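PDB 5WLH: LbaCas13a H328A (C2c2) from Lachnospiraceae bacterium NK4A179, which binds a CRISPR guide RNA, here as its precursor, and probably uses it to find and cut target RNA as a type VI CRISPR effector nuclease. Local coordinates for residues N39-Y44 and I793-Q798; K680-K685 and K852-F857; N787-R792 and M844-N849; L805-Q810 and Y931-Y936. One frame throughout, in Å; residues are numbered along the deposited sequence.

Interaction 1: N39-Y44 and I793-Q798; sequences NDPSRY and IKNIVQ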
# COMPACT_ATOMS: atom_id res chain seq x y z
N ASN A 39 24.50 11.17 3.62
CA ASN A 39 24.92 9.78 3.71
C ASN A 39 24.22 9.10 4.87
O ASN A 39 24.07 9.69 5.95
CB ASN A 39 26.43 9.71 3.86
CG ASN A 39 27.15 10.62 2.87
OD1 ASN A 39 27.17 10.34 1.66
ND2 ASN A 39 27.71 11.73 3.36
N ASP A 40 23.78 7.86 4.65
CA ASP A 40 22.98 7.18 5.64
C ASP A 40 23.35 5.70 5.68
O ASP A 40 23.41 5.06 4.62
CB ASP A 40 21.50 7.34 5.30
CG ASP A 40 20.59 6.81 6.39
OD1 ASP A 40 20.76 7.24 7.55
OD2 ASP A 40 19.72 5.97 6.09
N PRO A 41 23.62 5.13 6.86
CA PRO A 41 23.67 5.79 8.16
C PRO A 41 24.99 6.55 8.36
O PRO A 41 26.05 6.13 7.87
CB PRO A 41 23.56 4.63 9.15
CG PRO A 41 24.20 3.49 8.44
CD PRO A 41 23.95 3.69 6.97
N SER A 42 24.92 7.66 9.07
CA SER A 42 26.11 8.44 9.37
C SER A 42 25.89 9.12 10.71
O SER A 42 24.83 9.00 11.33
CB SER A 42 26.39 9.47 8.28
OG SER A 42 27.68 10.01 8.43
N ARG A 43 26.93 9.79 11.19
CA ARG A 43 26.86 10.55 12.42
C ARG A 43 26.63 12.02 12.09
O ARG A 43 26.99 12.48 11.00
CB ARG A 43 28.14 10.38 13.25
CG ARG A 43 28.00 9.41 14.42
CD ARG A 43 29.33 8.84 14.92
NE ARG A 43 29.99 7.99 13.93
CZ ARG A 43 31.13 7.34 14.14
NH1 ARG A 43 31.75 7.44 15.31
NH2 ARG A 43 31.66 6.59 13.18
N TYR A 44 25.99 12.74 13.01
CA TYR A 44 25.86 14.18 12.84
C TYR A 44 27.25 14.80 12.69
O TYR A 44 28.16 14.51 13.47
CB TYR A 44 25.15 14.77 14.06
CG TYR A 44 25.07 16.26 14.11
CD1 TYR A 44 24.47 16.98 13.09
CD2 TYR A 44 25.57 16.96 15.21
CE1 TYR A 44 24.38 18.36 13.14
CE2 TYR A 44 25.47 18.34 15.28
CZ TYR A 44 24.88 19.03 14.25
OH TYR A 44 24.79 20.39 14.31
N ILE A 793 27.68 -3.61 7.56
CA ILE A 793 27.51 -3.97 8.97
C ILE A 793 28.50 -3.22 9.84
O ILE A 793 28.15 -2.64 10.87
CB ILE A 793 27.65 -5.49 9.16
CG1 ILE A 793 26.67 -6.25 8.27
CG2 ILE A 793 27.48 -5.87 10.62
CD1 ILE A 793 25.30 -6.39 8.85
N LYS A 794 29.78 -3.22 9.43
CA LYS A 794 30.78 -2.52 10.23
C LYS A 794 30.52 -1.03 10.26
O LYS A 794 30.68 -0.37 11.30
CB LYS A 794 32.20 -2.82 9.71
CG LYS A 794 32.81 -4.20 10.11
CD LYS A 794 33.33 -4.25 11.57
CE LYS A 794 32.23 -4.44 12.63
NZ LYS A 794 32.64 -4.09 14.02
N ASN A 795 30.09 -0.46 9.13
CA ASN A 795 29.69 0.94 9.11
C ASN A 795 28.55 1.19 10.10
O ASN A 795 28.58 2.15 10.87
CB ASN A 795 29.29 1.36 7.70
CG ASN A 795 28.97 2.83 7.60
OD1 ASN A 795 28.06 3.23 6.87
ND2 ASN A 795 29.70 3.65 8.34
N ILE A 796 27.54 0.31 10.09
CA ILE A 796 26.38 0.49 10.95
C ILE A 796 26.79 0.51 12.42
O ILE A 796 26.43 1.42 13.18
CB ILE A 796 25.33 -0.60 10.67
CG1 ILE A 796 24.62 -0.31 9.35
CG2 ILE A 796 24.33 -0.69 11.82
CD1 ILE A 796 23.86 -1.49 8.79
N VAL A 797 27.57 -0.49 12.85
CA VAL A 797 27.97 -0.53 14.25
C VAL A 797 28.97 0.57 14.57
O VAL A 797 29.03 1.05 15.71
CB VAL A 797 28.54 -1.92 14.60
CG1 VAL A 797 27.45 -2.97 14.45
CG2 VAL A 797 29.74 -2.25 13.73
N GLN A 798 29.76 0.99 13.58
CA GLN A 798 30.62 2.16 13.76
C GLN A 798 29.80 3.39 14.10
O GLN A 798 30.12 4.14 15.03
CB GLN A 798 31.46 2.40 12.50
CG GLN A 798 32.94 2.03 12.62
CD GLN A 798 33.57 1.68 11.27
OE1 GLN A 798 33.30 2.33 10.26
NE2 GLN A 798 34.42 0.66 11.27
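Pro-41 sets its ring against Ile-796, CG lying 3.9 Å from CG1 of the isoleucine, and this apolar touch is the tight part of the contact. Pro-41 follows a cis peptide bond, and its ring points to helix 786-799. Ile-796 has CG1 beside its own backbone N (chi1 -74°), the branch that meets the proline, while elsewhere the same side chain packs on Leu-811 and Tyr-803. Next to it, the amide oxygen OD1 of Asn-795 sits 4.1 Å from Pro-41 CD, brushing the ring without a polar bond. The proline belongs to the loop that follows strand 33-39 near the N-terminus, so the contact docks an early loop onto a helix some 750 residues later in the predominantly helical Cas13a chain; helix 915-941 also holds the loop, through a salt bridge from Asp-40 to Arg-937. Toward solvent the fit slackens. Arg-43, bent at chi3 (-66°), lays one guanidinium face against Gln-798 O, which sits 3.3 Å above the plane and offset toward the rim. Arg-43 NH2 is 3.4 Å from Gln-798 O, yet the angle is too poor for a hydrogen bond, and both residues are exposed.

Interaction 2: K680-K685 and K852-F857; sequences KVFVRK and KAFLEF. With nucleotides of chain B.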
# COMPACT_ATOMS: atom_id res chain seq x y z
N LYS A 680 10.97 -17.58 7.30
CA LYS A 680 11.85 -17.36 6.16
C LYS A 680 13.28 -17.77 6.45
O LYS A 680 13.98 -18.24 5.54
CB LYS A 680 11.82 -15.88 5.74
CG LYS A 680 10.46 -15.40 5.22
CD LYS A 680 10.22 -15.77 3.78
CE LYS A 680 9.03 -14.98 3.18
NZ LYS A 680 9.19 -13.47 3.13
N VAL A 681 13.73 -17.60 7.70
CA VAL A 681 15.07 -18.05 8.07
C VAL A 681 15.12 -19.57 8.12
O VAL A 681 16.09 -20.19 7.66
CB VAL A 681 15.47 -17.43 9.42
CG1 VAL A 681 16.83 -17.96 9.88
CG2 VAL A 681 15.52 -15.91 9.31
N PHE A 682 14.09 -20.20 8.66
CA PHE A 682 13.96 -21.66 8.76
C PHE A 682 12.74 -22.04 7.94
O PHE A 682 11.61 -22.06 8.44
CB PHE A 682 13.86 -22.11 10.21
CG PHE A 682 15.13 -21.94 10.96
CD1 PHE A 682 16.09 -22.95 10.95
CD2 PHE A 682 15.40 -20.77 11.63
CE1 PHE A 682 17.29 -22.78 11.62
CE2 PHE A 682 16.60 -20.60 12.32
CZ PHE A 682 17.54 -21.61 12.31
N VAL A 683 12.97 -22.32 6.65
CA VAL A 683 11.88 -22.70 5.77
C VAL A 683 11.34 -24.06 6.20
O VAL A 683 12.11 -25.01 6.36
CB VAL A 683 12.36 -22.72 4.31
CG1 VAL A 683 11.26 -23.22 3.41
CG2 VAL A 683 12.81 -21.33 3.89
N ARG A 684 10.02 -24.14 6.40
CA ARG A 684 9.46 -25.37 6.96
C ARG A 684 9.81 -26.58 6.10
O ARG A 684 10.21 -27.63 6.63
CB ARG A 684 7.94 -25.25 7.11
CG ARG A 684 7.30 -26.47 7.75
CD ARG A 684 8.07 -26.96 8.99
NE ARG A 684 7.40 -28.11 9.58
CZ ARG A 684 7.62 -29.37 9.19
NH1 ARG A 684 8.49 -29.63 8.23
NH2 ARG A 684 6.95 -30.36 9.77
N LYS A 685 9.68 -26.45 4.78
CA LYS A 685 9.96 -27.60 3.91
C LYS A 685 11.38 -28.12 4.10
O LYS A 685 11.61 -29.33 4.01
CB LYS A 685 9.71 -27.21 2.45
CG LYS A 685 10.37 -28.14 1.45
CD LYS A 685 10.39 -27.53 0.05
CE LYS A 685 11.05 -28.49 -0.94
NZ LYS A 685 10.55 -29.88 -0.77
N LYS A 852 22.55 -19.30 11.00
CA LYS A 852 23.71 -19.87 11.67
C LYS A 852 23.84 -19.35 13.10
O LYS A 852 24.14 -20.12 14.02
CB LYS A 852 24.96 -19.61 10.84
CG LYS A 852 24.94 -20.28 9.47
CD LYS A 852 24.24 -21.66 9.50
CE LYS A 852 23.89 -22.16 8.10
NZ LYS A 852 22.82 -23.17 8.06
N ALA A 853 23.59 -18.04 13.31
CA ALA A 853 23.60 -17.52 14.67
C ALA A 853 22.58 -18.24 15.55
O ALA A 853 22.84 -18.49 16.74
CB ALA A 853 23.34 -16.01 14.67
N PHE A 854 21.41 -18.56 14.99
CA PHE A 854 20.37 -19.23 15.78
C PHE A 854 20.81 -20.65 16.16
O PHE A 854 20.63 -21.08 17.30
CB PHE A 854 19.05 -19.28 15.02
CG PHE A 854 17.92 -19.89 15.79
CD1 PHE A 854 17.13 -19.12 16.63
CD2 PHE A 854 17.65 -21.25 15.69
CE1 PHE A 854 16.09 -19.68 17.35
CE2 PHE A 854 16.60 -21.84 16.39
CZ PHE A 854 15.81 -21.04 17.23
N LEU A 855 21.35 -21.39 15.19
CA LEU A 855 21.79 -22.74 15.50
C LEU A 855 22.84 -22.73 16.60
O LEU A 855 22.80 -23.57 17.51
CB LEU A 855 22.33 -23.42 14.23
CG LEU A 855 21.27 -23.61 13.13
CD1 LEU A 855 21.91 -23.99 11.80
CD2 LEU A 855 20.22 -24.63 13.54
N GLU A 856 23.77 -21.78 16.55
CA GLU A 856 24.79 -21.69 17.60
C GLU A 856 24.17 -21.30 18.94
O GLU A 856 24.58 -21.81 19.99
CB GLU A 856 25.88 -20.71 17.19
CG GLU A 856 26.88 -20.39 18.28
CD GLU A 856 28.06 -19.56 17.79
OE1 GLU A 856 29.17 -20.12 17.67
OE2 GLU A 856 27.87 -18.35 17.53
N PHE A 857 23.18 -20.40 18.91
CA PHE A 857 22.45 -20.02 20.12
C PHE A 857 21.80 -21.23 20.78
O PHE A 857 21.81 -21.37 22.01
CB PHE A 857 21.40 -18.96 19.76
CG PHE A 857 20.54 -18.53 20.92
CD1 PHE A 857 21.05 -17.69 21.90
CD2 PHE A 857 19.21 -18.92 21.01
CE1 PHE A 857 20.26 -17.26 22.94
CE2 PHE A 857 18.42 -18.50 22.06
CZ PHE A 857 18.95 -17.67 23.03
P G B 33 9.47 -11.26 6.27
OP1 G B 33 10.56 -12.16 6.73
OP2 G B 33 8.51 -11.74 5.23
O5' G B 33 8.61 -10.82 7.51
C5' G B 33 9.22 -10.24 8.66
C4' G B 33 8.17 -9.70 9.59
O4' G B 33 7.47 -8.59 8.94
C3' G B 33 7.09 -10.71 9.97
O3' G B 33 6.73 -10.53 11.33
C2' G B 33 5.91 -10.29 9.10
O2' G B 33 4.64 -10.68 9.56
C1' G B 33 6.09 -8.79 9.11
N9 G B 33 5.27 -8.14 8.08
C8 G B 33 4.32 -7.17 8.30
N7 G B 33 3.65 -6.85 7.22
C5 G B 33 4.15 -7.69 6.25
C6 G B 33 3.80 -7.80 4.89
O6 G B 33 2.96 -7.16 4.25
N1 G B 33 4.56 -8.76 4.25
C2 G B 33 5.54 -9.53 4.83
N2 G B 33 6.16 -10.40 4.03
N3 G B 33 5.88 -9.44 6.10
C4 G B 33 5.15 -8.51 6.76
P C B 41 8.23 -20.78 2.27
OP1 C B 41 7.71 -21.66 3.35
OP2 C B 41 9.02 -19.58 2.61
O5' C B 41 9.13 -21.59 1.22
C5' C B 41 8.87 -22.95 0.91
C4' C B 41 9.19 -23.29 -0.53
O4' C B 41 8.15 -22.77 -1.40
C3' C B 41 10.47 -22.70 -1.11
O3' C B 41 11.63 -23.43 -0.76
C2' C B 41 10.20 -22.74 -2.61
O2' C B 41 10.37 -24.05 -3.11
C1' C B 41 8.70 -22.41 -2.65
N1 C B 41 8.44 -20.98 -2.89
C2 C B 41 8.63 -20.49 -4.19
O2 C B 41 9.02 -21.29 -5.05
N3 C B 41 8.39 -19.18 -4.45
C4 C B 41 7.97 -18.38 -3.47
N4 C B 41 7.73 -17.09 -3.75
C5 C B 41 7.76 -18.86 -2.14
C6 C B 41 8.01 -20.15 -1.90
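Phe-682 sets its ring against Phe-854 and Leu-855 of helix 843-861. The two aromatic planes are inclined at 63° with centroids 5.1 Å apart, an oblique meeting that is neither a stack nor a T-shape. CZ of Phe-682 makes the closest approach, 3.4 Å from Phe-854 CD2, while Leu-855 CD2 arrives at the edge of the Phe-682 ring, 4.0 Å from CE1. Phe-854 reaches the meeting point with CG trans to its backbone N (chi1 -177°), and its ring also packs edge-to-face with Phe-732. Phe-682 is the first residue to leave helical geometry after helix 678-681, and its ring is buried, whereas the other side of the same short segment faces the guide RNA. There Lys-680, bent at chi2 and chi4, curls its ammonium group to G33 of chain B and donates a hydrogen bond from NZ to OP2 (2.8 Å). Val-683 CG1 rests 3.5 Å from O5' of C41 of chain B. With a leucine in place of Lys-680, the G33 phosphate would probably lose this positively charged donor and be held less firmly. The chemistry is thus divided: apolar side chains fasten the segment to helix 843-861, and charge joins it to the RNA backbone.

Interaction 3: N787-R792 and M844-N849; sequences NDFGQR and MLLLVN. With nucleotides of chain B.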
# COMPACT_ATOMS: atom_id res chain seq x y z
N ASN A 787 31.68 -9.25 1.15
CA ASN A 787 32.49 -8.13 1.63
C ASN A 787 31.66 -6.86 1.72
O ASN A 787 31.80 -6.08 2.67
CB ASN A 787 33.70 -7.92 0.71
CG ASN A 787 34.49 -6.67 1.08
OD1 ASN A 787 35.11 -6.60 2.14
ND2 ASN A 787 34.45 -5.66 0.21
N ASP A 788 30.79 -6.64 0.74
CA ASP A 788 29.87 -5.51 0.78
C ASP A 788 28.98 -5.58 2.01
O ASP A 788 28.94 -4.65 2.83
CB ASP A 788 29.02 -5.49 -0.50
CG ASP A 788 28.83 -4.10 -1.06
OD1 ASP A 788 28.53 -3.17 -0.27
OD2 ASP A 788 28.97 -3.94 -2.29
N PHE A 789 28.26 -6.70 2.16
CA PHE A 789 27.45 -6.97 3.34
C PHE A 789 28.20 -6.65 4.62
O PHE A 789 27.76 -5.81 5.42
CB PHE A 789 27.01 -8.44 3.31
CG PHE A 789 25.83 -8.74 4.19
CD1 PHE A 789 24.54 -8.48 3.75
CD2 PHE A 789 26.01 -9.30 5.44
CE1 PHE A 789 23.45 -8.77 4.55
CE2 PHE A 789 24.92 -9.59 6.26
CZ PHE A 789 23.64 -9.32 5.81
N GLY A 790 29.36 -7.28 4.82
CA GLY A 790 30.11 -7.04 6.05
C GLY A 790 30.59 -5.62 6.20
O GLY A 790 30.69 -5.10 7.31
N GLN A 791 30.88 -4.95 5.08
CA GLN A 791 31.30 -3.56 5.13
C GLN A 791 30.20 -2.68 5.71
O GLN A 791 30.44 -1.86 6.61
CB GLN A 791 31.71 -3.07 3.74
CG GLN A 791 32.59 -1.84 3.74
CD GLN A 791 33.85 -2.02 4.57
OE1 GLN A 791 33.97 -1.46 5.67
NE2 GLN A 791 34.79 -2.80 4.06
N ARG A 792 28.97 -2.84 5.21
CA ARG A 792 27.87 -2.02 5.71
C ARG A 792 27.58 -2.33 7.17
O ARG A 792 27.28 -1.42 7.95
CB ARG A 792 26.63 -2.22 4.85
CG ARG A 792 26.92 -2.15 3.37
CD ARG A 792 25.71 -2.53 2.57
NE ARG A 792 24.91 -1.37 2.19
CZ ARG A 792 25.11 -0.66 1.09
NH1 ARG A 792 24.34 0.38 0.81
NH2 ARG A 792 26.09 -1.00 0.25
N MET A 844 19.55 -12.78 1.32
CA MET A 844 20.03 -14.13 1.58
C MET A 844 21.14 -14.13 2.60
O MET A 844 21.20 -15.02 3.46
CB MET A 844 20.52 -14.78 0.29
CG MET A 844 19.38 -15.29 -0.50
SD MET A 844 18.21 -13.93 -0.62
CE MET A 844 17.41 -14.36 -2.13
N LEU A 845 22.06 -13.18 2.50
CA LEU A 845 23.14 -13.09 3.47
C LEU A 845 22.59 -12.83 4.86
O LEU A 845 23.12 -13.35 5.85
CB LEU A 845 24.13 -12.01 3.05
CG LEU A 845 25.02 -12.44 1.88
CD1 LEU A 845 26.03 -11.35 1.54
CD2 LEU A 845 25.72 -13.74 2.22
N LEU A 846 21.53 -12.03 4.97
CA LEU A 846 20.95 -11.82 6.29
C LEU A 846 20.32 -13.11 6.81
O LEU A 846 20.55 -13.50 7.96
CB LEU A 846 19.93 -10.69 6.23
CG LEU A 846 19.49 -10.09 7.56
CD1 LEU A 846 20.68 -9.68 8.40
CD2 LEU A 846 18.56 -8.90 7.30
N LEU A 847 19.50 -13.78 5.98
CA LEU A 847 18.89 -15.04 6.39
C LEU A 847 19.95 -16.07 6.77
O LEU A 847 19.79 -16.80 7.76
CB LEU A 847 18.00 -15.59 5.27
CG LEU A 847 16.81 -14.76 4.78
CD1 LEU A 847 16.19 -15.39 3.54
CD2 LEU A 847 15.77 -14.63 5.86
N VAL A 848 21.04 -16.13 6.01
CA VAL A 848 22.08 -17.11 6.31
C VAL A 848 22.73 -16.81 7.66
O VAL A 848 22.88 -17.69 8.51
CB VAL A 848 23.12 -17.16 5.18
CG1 VAL A 848 24.35 -17.93 5.63
CG2 VAL A 848 22.52 -17.81 3.94
N ASN A 849 23.10 -15.55 7.88
CA ASN A 849 23.79 -15.21 9.12
C ASN A 849 22.88 -15.38 10.32
O ASN A 849 23.33 -15.80 11.39
CB ASN A 849 24.33 -13.79 9.05
CG ASN A 849 25.64 -13.70 8.29
OD1 ASN A 849 26.71 -13.87 8.86
ND2 ASN A 849 25.55 -13.44 6.99
P G B 43 17.31 -20.47 -3.56
OP1 G B 43 18.58 -21.21 -3.77
OP2 G B 43 16.79 -20.29 -2.18
O5' G B 43 17.54 -19.03 -4.18
C5' G B 43 18.10 -18.85 -5.47
C4' G B 43 17.75 -17.49 -6.02
O4' G B 43 16.30 -17.34 -6.02
C3' G B 43 18.26 -16.30 -5.20
O3' G B 43 19.60 -15.92 -5.48
C2' G B 43 17.23 -15.22 -5.52
O2' G B 43 17.45 -14.68 -6.81
C1' G B 43 15.95 -16.05 -5.56
N9 G B 43 15.33 -16.19 -4.22
C8 G B 43 15.39 -17.32 -3.45
N7 G B 43 14.78 -17.23 -2.30
C5 G B 43 14.28 -15.94 -2.30
C6 G B 43 13.52 -15.27 -1.30
O6 G B 43 13.13 -15.69 -0.20
N1 G B 43 13.21 -13.97 -1.69
C2 G B 43 13.59 -13.40 -2.88
N2 G B 43 13.19 -12.13 -3.08
N3 G B 43 14.29 -14.02 -3.82
C4 G B 43 14.60 -15.29 -3.48
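Leu-845 O, one turn earlier than Asn-849 in the helix, accepts two hydrogen bonds from that residue, and the side chains of both meet Phe-789 of the other helix. Asn-849 ND2 donates to Leu-845 O at 2.7 Å along a nearly straight line (171°), and Asn-849 N to the same oxygen at 3.0 Å, the two donors arriving from opposite faces of the carbonyl plane. The side-chain bond lies in the amide's own plane and so fixes its rotation; the amide ends up 12° from parallel with the Phe-789 ring, Asn-849 ND2 passing 4.0 Å from Phe-789 CE2. Phe-789 projects from helix 786-799. Leu-845 CB forms a CH-pi contact over the centre of its face, 3.6 Å from the centroid, and Leu-845 CD1 runs back along the ring to CB of Phe-789. Leu-846 CD1 comes in the ring plane at the edge, 3.9 Å from Phe-789 CZ. The axes of segments 787-792 and 844-849 pass 11.1 Å apart and cross at -74°, a gap spanned largely by this one ring. On another side of helix 843-861, Met-844 CE touches the guide base G43 of chain B, 3.3 Å from C4. Dispersion and CH-pi contacts therefore join the helices, while the amide N-H of Asn-849 is spent on a carbonyl of its own helix.

Interaction 4: L805-Q810 and Y931-Y936; sequences LAQICQ and YVWDIY. With nucleotides of chain B.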
# COMPACT_ATOMS: atom_id res chain seq x y z
N LEU A 805 20.52 -5.96 17.30
CA LEU A 805 20.51 -6.80 16.11
C LEU A 805 19.33 -6.44 15.21
O LEU A 805 19.47 -6.38 13.98
CB LEU A 805 20.44 -8.28 16.51
CG LEU A 805 20.26 -9.31 15.39
CD1 LEU A 805 21.40 -9.28 14.39
CD2 LEU A 805 20.13 -10.71 15.98
N ALA A 806 18.16 -6.20 15.81
CA ALA A 806 17.02 -5.79 15.00
C ALA A 806 17.35 -4.52 14.22
O ALA A 806 17.02 -4.41 13.04
CB ALA A 806 15.80 -5.57 15.89
N GLN A 807 18.01 -3.55 14.87
CA GLN A 807 18.31 -2.29 14.20
C GLN A 807 19.37 -2.46 13.13
O GLN A 807 19.30 -1.79 12.09
CB GLN A 807 18.72 -1.24 15.24
CG GLN A 807 17.56 -0.89 16.16
CD GLN A 807 17.94 -0.05 17.36
OE1 GLN A 807 19.04 -0.18 17.91
NE2 GLN A 807 17.03 0.81 17.78
N ILE A 808 20.32 -3.38 13.32
CA ILE A 808 21.22 -3.71 12.23
C ILE A 808 20.45 -4.31 11.06
O ILE A 808 20.65 -3.93 9.90
CB ILE A 808 22.34 -4.66 12.72
CG1 ILE A 808 23.17 -3.96 13.79
CG2 ILE A 808 23.20 -5.07 11.55
CD1 ILE A 808 24.06 -4.90 14.58
N CYS A 809 19.52 -5.24 11.35
CA CYS A 809 18.72 -5.84 10.29
C CYS A 809 17.92 -4.78 9.54
O CYS A 809 17.83 -4.82 8.31
CB CYS A 809 17.74 -6.87 10.85
SG CYS A 809 18.50 -8.41 11.41
N GLN A 810 17.32 -3.85 10.28
CA GLN A 810 16.50 -2.82 9.63
C GLN A 810 17.35 -1.95 8.72
O GLN A 810 16.94 -1.63 7.59
CB GLN A 810 15.80 -1.97 10.69
CG GLN A 810 14.84 -2.76 11.55
CD GLN A 810 14.52 -2.06 12.85
OE1 GLN A 810 15.09 -1.02 13.16
NE2 GLN A 810 13.59 -2.62 13.60
N TYR A 931 9.38 3.09 11.73
CA TYR A 931 9.41 4.23 10.81
C TYR A 931 9.66 5.53 11.56
O TYR A 931 10.53 6.32 11.21
CB TYR A 931 8.08 4.26 10.03
CG TYR A 931 7.95 5.19 8.85
CD1 TYR A 931 9.05 5.85 8.29
CD2 TYR A 931 6.70 5.39 8.27
CE1 TYR A 931 8.89 6.71 7.20
CE2 TYR A 931 6.54 6.21 7.19
CZ TYR A 931 7.62 6.88 6.66
OH TYR A 931 7.40 7.71 5.59
N VAL A 932 8.93 5.73 12.66
CA VAL A 932 9.13 6.95 13.43
C VAL A 932 10.56 7.02 13.95
O VAL A 932 11.21 8.06 13.90
CB VAL A 932 8.09 7.03 14.57
CG1 VAL A 932 8.43 8.14 15.55
CG2 VAL A 932 6.66 7.21 13.99
N TRP A 933 11.07 5.89 14.46
CA TRP A 933 12.46 5.87 14.93
C TRP A 933 13.41 6.23 13.80
O TRP A 933 14.36 7.01 13.99
CB TRP A 933 12.77 4.48 15.50
CG TRP A 933 14.24 4.17 15.77
CD1 TRP A 933 14.93 4.38 16.94
CD2 TRP A 933 15.16 3.57 14.86
NE1 TRP A 933 16.23 3.94 16.81
CE2 TRP A 933 16.41 3.45 15.54
CE3 TRP A 933 15.08 3.12 13.54
CZ2 TRP A 933 17.53 2.90 14.94
CZ3 TRP A 933 16.20 2.58 12.94
CH2 TRP A 933 17.42 2.47 13.65
N ASP A 934 13.17 5.68 12.61
CA ASP A 934 14.09 5.89 11.50
C ASP A 934 14.08 7.34 11.04
O ASP A 934 15.12 7.89 10.66
CB ASP A 934 13.73 4.94 10.36
CG ASP A 934 14.78 4.93 9.27
OD1 ASP A 934 15.90 4.46 9.54
OD2 ASP A 934 14.48 5.39 8.15
N ILE A 935 12.91 7.97 11.06
CA ILE A 935 12.81 9.38 10.68
C ILE A 935 13.60 10.25 11.65
O ILE A 935 14.36 11.14 11.24
CB ILE A 935 11.35 9.84 10.63
CG1 ILE A 935 10.56 9.05 9.58
CG2 ILE A 935 11.31 11.35 10.33
CD1 ILE A 935 9.06 9.06 9.85
N TYR A 936 13.39 10.04 12.95
CA TYR A 936 14.11 10.84 13.92
C TYR A 936 15.61 10.58 13.81
O TYR A 936 16.42 11.50 13.97
CB TYR A 936 13.59 10.53 15.31
CG TYR A 936 12.30 11.27 15.61
CD1 TYR A 936 12.24 12.66 15.55
CD2 TYR A 936 11.14 10.58 15.90
CE1 TYR A 936 11.06 13.33 15.80
CE2 TYR A 936 9.95 11.25 16.17
CZ TYR A 936 9.92 12.62 16.11
OH TYR A 936 8.75 13.28 16.37
P A B 25 12.63 7.61 -0.42
OP1 A B 25 13.67 8.22 0.46
OP2 A B 25 13.03 6.88 -1.64
O5' A B 25 11.77 6.64 0.49
C5' A B 25 10.57 6.05 0.01
C4' A B 25 9.48 6.11 1.05
O4' A B 25 9.76 5.17 2.12
C3' A B 25 9.30 7.48 1.71
O3' A B 25 7.91 7.70 1.93
C2' A B 25 9.96 7.30 3.07
O2' A B 25 9.46 8.16 4.08
C1' A B 25 9.61 5.84 3.36
N9 A B 25 10.45 5.24 4.39
C8 A B 25 11.76 5.53 4.67
N7 A B 25 12.23 4.86 5.70
C5 A B 25 11.14 4.09 6.11
C6 A B 25 10.99 3.17 7.15
N6 A B 25 11.98 2.86 7.99
N1 A B 25 9.78 2.59 7.31
C2 A B 25 8.79 2.90 6.47
N3 A B 25 8.82 3.77 5.45
C4 A B 25 10.04 4.33 5.33
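Trp-933 reaches from helix 915-941 to helix 805-813, where Gln-807 and Gln-810, one turn apart, meet its indole. This is a helix-to-helix contact in the mostly alpha-helical body of Cas13a, with the guide RNA lying against another side of the tryptophan's helix. The Gln-807 amide is turned only 21° from the indole plane, and its CD lies 3.8 Å from Trp-933 CZ2. Gln-807 NE2 comes 3.4 Å from Trp-933 NE1, but both are donors, so the approach is packing rather than a hydrogen bond. Gln-810 stands more steeply, its amide inclined 64° to the indole, and its OE1 is 3.8 Å from Trp-933 CZ3. Other bonds position these amides: Gln-807 OE1 accepts from Thr-804 N, and Gln-810 NE2 donates to Ser-673 O. A chi1 of 168° swings the indole of Trp-933 across to the glutamines.

Further out, the same helix presents Tyr-931 and Asp-934 to A25 of chain B. The adenine lies over one face of the phenol ring, where N3 of A25 sits over the centre, 3.3 Å above the ring plane. At the sugar, Tyr-931 OH donates to O2' of A25 of chain B at 2.6 Å. A serine replacing Tyr-931 would probably strip the base of this aromatic cover and leave the ribose O2' without its phenolic donor. Asp-934, itself held by salt bridges to Arg-937 and Arg-938, flanks the adenine, its OD2 lying 3.4 Å from N7 of A25 of chain B.

In the fold
Helices 786-799, 805-813 and 843-861 tie the four contacts together. Interactions 1 and 3 share the first, their centres about 15 Å apart, and interactions 2 and 3 share the last at a similar spacing. Interaction 1 leans on interaction 4, about 12 Å away between centres, through Ile-793, Ile-796 and Val-797 packed around Ile-808. Val-681 CG2 meets Leu-847 CD2 at 3.7 Å between interactions 2 and 3, and Leu-846 CD1 touches Cys-809 SG at 3.9 Å between 3 and 4. Interactions 2, 3 and 4 each include residues that touch the guide RNA. The nearest atom of interaction 1 lies about 8 Å from the bound nucleic acid.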